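Putative uncharacterized protein (Dictyostelium purpureum, PDB 4R12) probably serves as the nicastrin subunit of gamma-secretase, the complex that cleaves membrane proteins such as Notch receptors within the membrane. Local coordinates at residues 427-436 against 448-459. Numbering follows the deposited sequence.
Sequences LNDIVYILST and ITIDKNFINILY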
loop_
_atom_site.group_PDB
_atom_site.type_symbol
_atom_site.label_atom_id
_atom_site.label_comp_id
_atom_site.label_asym_id
_atom_site.label_seq_id
_atom_site.Cartn_x
_atom_site.Cartn_y
_atom_site.Cartn_z
ATOM N N LEU A 427 -0.540 -18.823 6.543
ATOM C CA LEU A 427 0.567 -18.307 5.744
ATOM C C LEU A 427 1.512 -19.399 5.204
ATOM O O LEU A 427 1.851 -19.392 4.018
ATOM C CB LEU A 427 1.365 -17.274 6.562
ATOM C CG LEU A 427 2.545 -16.606 5.876
ATOM C CD1 LEU A 427 2.120 -15.948 4.577
ATOM C CD2 LEU A 427 3.128 -15.553 6.845
ATOM N N ASN A 428 1.925 -20.336 6.053
ATOM C CA ASN A 428 2.832 -21.398 5.613
ATOM C C ASN A 428 2.257 -22.194 4.429
ATOM O O ASN A 428 2.930 -22.401 3.413
ATOM C CB ASN A 428 3.138 -22.345 6.772
ATOM C CG ASN A 428 4.107 -21.740 7.798
ATOM O OD1 ASN A 428 4.586 -20.618 7.643
ATOM N ND2 ASN A 428 4.397 -22.500 8.850
ATOM N N ASP A 429 1.004 -22.615 4.578
ATOM C CA ASP A 429 0.289 -23.331 3.522
ATOM C C ASP A 429 0.222 -22.528 2.226
ATOM O O ASP A 429 0.508 -23.062 1.151
ATOM C CB ASP A 429 -1.123 -23.705 3.990
ATOM C CG ASP A 429 -1.144 -25.013 4.776
ATOM O OD1 ASP A 429 -0.118 -25.720 4.759
ATOM O OD2 ASP A 429 -2.183 -25.339 5.385
ATOM N N ILE A 430 -0.134 -21.243 2.317
ATOM C CA ILE A 430 -0.224 -20.421 1.122
ATOM C C ILE A 430 1.157 -20.262 0.457
ATOM O O ILE A 430 1.273 -20.380 -0.775
ATOM C CB ILE A 430 -0.864 -19.043 1.454
ATOM C CG1 ILE A 430 -2.332 -19.258 1.862
ATOM C CG2 ILE A 430 -0.774 -18.088 0.261
ATOM C CD1 ILE A 430 -3.047 -18.002 2.406
ATOM N N VAL A 431 2.208 -20.030 1.256
ATOM C CA VAL A 431 3.551 -19.931 0.685
ATOM C C VAL A 431 3.958 -21.254 0.019
ATOM O O VAL A 431 4.476 -21.266 -1.110
ATOM C CB VAL A 431 4.606 -19.544 1.740
ATOM C CG1 VAL A 431 6.014 -19.544 1.130
ATOM C CG2 VAL A 431 4.279 -18.163 2.322
ATOM N N TYR A 432 3.707 -22.361 0.700
ATOM C CA TYR A 432 4.029 -23.666 0.124
ATOM C C TYR A 432 3.275 -23.919 -1.176
ATOM O O TYR A 432 3.868 -24.318 -2.194
ATOM C CB TYR A 432 3.731 -24.801 1.107
ATOM C CG TYR A 432 3.985 -26.145 0.455
ATOM C CD1 TYR A 432 5.287 -26.582 0.234
ATOM C CD2 TYR A 432 2.932 -26.947 0.004
ATOM C CE1 TYR A 432 5.549 -27.802 -0.382
ATOM C CE2 TYR A 432 3.187 -28.171 -0.623
ATOM C CZ TYR A 432 4.501 -28.588 -0.816
ATOM O OH TYR A 432 4.789 -29.784 -1.435
ATOM N N ILE A 433 1.964 -23.690 -1.146
ATOM C CA ILE A 433 1.151 -23.961 -2.320
ATOM C C ILE A 433 1.565 -23.054 -3.480
ATOM O O ILE A 433 1.743 -23.532 -4.598
ATOM C CB ILE A 433 -0.354 -23.801 -1.995
ATOM C CG1 ILE A 433 -0.776 -24.890 -1.006
ATOM C CG2 ILE A 433 -1.197 -23.875 -3.264
ATOM C CD1 ILE A 433 -2.092 -24.609 -0.291
ATOM N N LEU A 434 1.747 -21.756 -3.225
ATOM C CA LEU A 434 2.103 -20.852 -4.316
ATOM C C LEU A 434 3.513 -21.127 -4.856
ATOM O O LEU A 434 3.741 -21.035 -6.061
ATOM C CB LEU A 434 1.982 -19.384 -3.881
ATOM C CG LEU A 434 0.536 -18.898 -3.671
ATOM C CD1 LEU A 434 0.523 -17.480 -3.092
ATOM C CD2 LEU A 434 -0.308 -18.958 -4.975
ATOM N N SER A 435 4.448 -21.463 -3.970
ATOM C CA SER A 435 5.814 -21.787 -4.398
ATOM C C SER A 435 5.828 -23.010 -5.314
ATOM O O SER A 435 6.449 -23.001 -6.368
ATOM C CB SER A 435 6.717 -22.053 -3.195
ATOM O OG SER A 435 6.748 -20.937 -2.322
ATOM N N THR A 436 5.118 -24.050 -4.897
ATOM C CA THR A 436 5.047 -25.298 -5.651
ATOM C C THR A 436 4.326 -25.076 -6.989
ATOM O O THR A 436 4.735 -25.598 -8.034
ATOM C CB THR A 436 4.335 -26.375 -4.821
ATOM O OG1 THR A 436 5.071 -26.594 -3.606
ATOM C CG2 THR A 436 4.233 -27.703 -5.603
ATOM N N ILE A 448 9.426 -28.440 -2.731
ATOM C CA ILE A 448 9.617 -27.154 -2.073
ATOM C C ILE A 448 9.714 -27.288 -0.562
ATOM O O ILE A 448 8.862 -27.918 0.065
ATOM C CB ILE A 448 8.461 -26.181 -2.367
ATOM C CG1 ILE A 448 8.348 -25.882 -3.869
ATOM C CG2 ILE A 448 8.614 -24.916 -1.521
ATOM C CD1 ILE A 448 9.530 -25.198 -4.448
ATOM N N THR A 449 10.751 -26.702 0.023
ATOM C CA THR A 449 10.796 -26.495 1.468
ATOM C C THR A 449 10.608 -25.002 1.717
ATOM O O THR A 449 11.407 -24.198 1.231
ATOM C CB THR A 449 12.130 -26.971 2.076
ATOM O OG1 THR A 449 12.285 -28.378 1.850
ATOM C CG2 THR A 449 12.194 -26.693 3.577
ATOM N N ILE A 450 9.550 -24.606 2.421
ATOM C CA ILE A 450 9.389 -23.167 2.665
ATOM C C ILE A 450 10.396 -22.688 3.706
ATOM O O ILE A 450 10.811 -23.438 4.579
ATOM C CB ILE A 450 7.968 -22.790 3.109
ATOM C CG1 ILE A 450 7.599 -23.453 4.436
ATOM C CG2 ILE A 450 6.964 -23.189 2.032
ATOM C CD1 ILE A 450 6.273 -22.947 5.006
ATOM N N ASP A 451 10.801 -21.431 3.601
ATOM C CA ASP A 451 11.786 -20.897 4.521
ATOM C C ASP A 451 11.051 -20.314 5.727
ATOM O O ASP A 451 10.676 -19.143 5.736
ATOM C CB ASP A 451 12.656 -19.855 3.812
ATOM C CG ASP A 451 13.843 -19.406 4.650
ATOM O OD1 ASP A 451 13.745 -19.435 5.889
ATOM O OD2 ASP A 451 14.863 -19.007 4.061
ATOM N N LYS A 452 10.864 -21.144 6.749
ATOM C CA LYS A 452 10.064 -20.756 7.906
ATOM C C LYS A 452 10.767 -19.699 8.739
ATOM O O LYS A 452 10.112 -18.851 9.315
ATOM C CB LYS A 452 9.734 -21.974 8.768
ATOM C CG LYS A 452 8.701 -22.902 8.118
ATOM C CD LYS A 452 8.347 -24.076 9.028
ATOM C CE LYS A 452 7.323 -24.997 8.349
ATOM N NZ LYS A 452 7.011 -26.177 9.187
ATOM N N ASN A 453 12.096 -19.750 8.799
ATOM C CA ASN A 453 12.836 -18.736 9.558
ATOM C C ASN A 453 12.550 -17.351 8.975
ATOM O O ASN A 453 12.269 -16.398 9.701
ATOM C CB ASN A 453 14.347 -19.021 9.545
ATOM C CG ASN A 453 15.136 -18.043 10.426
ATOM O OD1 ASN A 453 15.206 -18.210 11.646
ATOM N ND2 ASN A 453 15.725 -17.026 9.809
ATOM N N PHE A 454 12.609 -17.250 7.653
ATOM C CA PHE A 454 12.321 -16.004 6.950
ATOM C C PHE A 454 10.856 -15.543 7.134
ATOM O O PHE A 454 10.590 -14.359 7.416
ATOM C CB PHE A 454 12.648 -16.184 5.463
ATOM C CG PHE A 454 12.409 -14.967 4.622
ATOM C CD1 PHE A 454 13.408 -14.018 4.452
ATOM C CD2 PHE A 454 11.191 -14.787 3.959
ATOM C CE1 PHE A 454 13.193 -12.904 3.658
ATOM C CE2 PHE A 454 10.972 -13.676 3.169
ATOM C CZ PHE A 454 11.974 -12.735 3.007
ATOM N N ILE A 455 9.918 -16.469 6.974
ATOM C CA ILE A 455 8.485 -16.180 7.177
ATOM C C ILE A 455 8.250 -15.597 8.579
ATOM O O ILE A 455 7.588 -14.562 8.746
ATOM C CB ILE A 455 7.603 -17.478 6.972
ATOM C CG1 ILE A 455 7.585 -17.896 5.492
ATOM C CG2 ILE A 455 6.175 -17.264 7.476
ATOM C CD1 ILE A 455 7.063 -19.341 5.237
ATOM N N ASN A 456 8.835 -16.232 9.583
ATOM C CA ASN A 456 8.598 -15.837 10.970
ATOM C C ASN A 456 9.199 -14.477 11.331
ATOM O O ASN A 456 8.768 -13.833 12.289
ATOM C CB ASN A 456 9.133 -16.907 11.919
ATOM C CG ASN A 456 8.365 -18.210 11.814
ATOM O OD1 ASN A 456 7.231 -18.234 11.337
ATOM N ND2 ASN A 456 8.984 -19.303 12.254
ATOM N N ILE A 457 10.192 -14.046 10.575
ATOM C CA ILE A 457 10.733 -12.699 10.749
ATOM C C ILE A 457 9.908 -11.670 9.974
ATOM O O ILE A 457 9.514 -10.620 10.520
ATOM C CB ILE A 457 12.203 -12.623 10.284
ATOM C CG1 ILE A 457 13.110 -13.368 11.271
ATOM C CG2 ILE A 457 12.659 -11.157 10.158
ATOM C CD1 ILE A 457 14.486 -13.622 10.699
ATOM N N LEU A 458 9.629 -11.977 8.709
ATOM C CA LEU A 458 9.013 -10.987 7.823
ATOM C C LEU A 458 7.546 -10.712 8.156
ATOM O O LEU A 458 7.086 -9.574 8.036
ATOM C CB LEU A 458 9.125 -11.426 6.364
ATOM C CG LEU A 458 8.695 -10.328 5.382
ATOM C CD1 LEU A 458 9.587 -9.134 5.501
ATOM C CD2 LEU A 458 8.716 -10.831 3.944
ATOM N N TYR A 459 6.807 -11.739 8.569
ATOM C CA TYR A 459 5.372 -11.568 8.802
ATOM C C TYR A 459 5.074 -10.507 9.887
ATOM O O TYR A 459 4.375 -9.520 9.604
ATOM C CB TYR A 459 4.736 -12.916 9.146
ATOM C CG TYR A 459 3.268 -12.838 9.448
ATOM C CD1 TYR A 459 2.354 -12.481 8.460
ATOM C CD2 TYR A 459 2.787 -13.135 10.709
ATOM C CE1 TYR A 459 0.976 -12.423 8.735
ATOM C CE2 TYR A 459 1.422 -13.079 10.991
ATOM C CZ TYR A 459 0.529 -12.725 9.997
ATOM O OH TYR A 459 -0.822 -12.671 10.294
HETATM O O HOH W 1 6.613 -20.263 9.552
HETATM O O HOH W 2 6.738 -28.951 -3.451
#
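Ile450 spans one turn of helix 427-436, from Tyr432 to Asn428. Its methyl CG2 sits 3.5 Å from Tyr432 CA, against the helix backbone, while the Ile450 side chain crosses that of Asn428 at about a right angle, its CD1 3.6 Å from Asn428 CB. Tyr432, with CG anti to the backbone N (chi1 176°), carries its ring toward Ile448, whose carbonyl O meets the ring edge in plane, 3.3 Å from Tyr432 CE1. Ile448 itself points its branches at Tyr432, Ser435 and Thr436. Thr436 OG1 lies above one face of that ring, displaced from its centre, and donates to Tyr432 O (2.9 Å). Water 2 joins Thr436 OG1, Tyr432 OH and Ile448 N. With an alanine here in place of Thr436, water 2, left without the acceptor it donates to, would probably be held less firmly between Tyr432 and Ile448. The contact joins a helix of the nicastrin large lobe, which is related to zinc exopeptidases, to the extended loop leading into the next helix and to its first turns; the two helix segments run at 125°. Asp451 N-caps the second, its OD1 accepting from Phe454 N. Beyond the cap, Ile455 turns CD1 toward Val431 CG2, tip to tip, and Leu427 CD2 fits between Ile455 CG2 and Tyr459 CD1, 3.6 Å from each. Water 1 donates to both Asn428 OD1 and Asn456 OD1, bridging the two helices. Leu427 and Ser435 also touch helix 234-252.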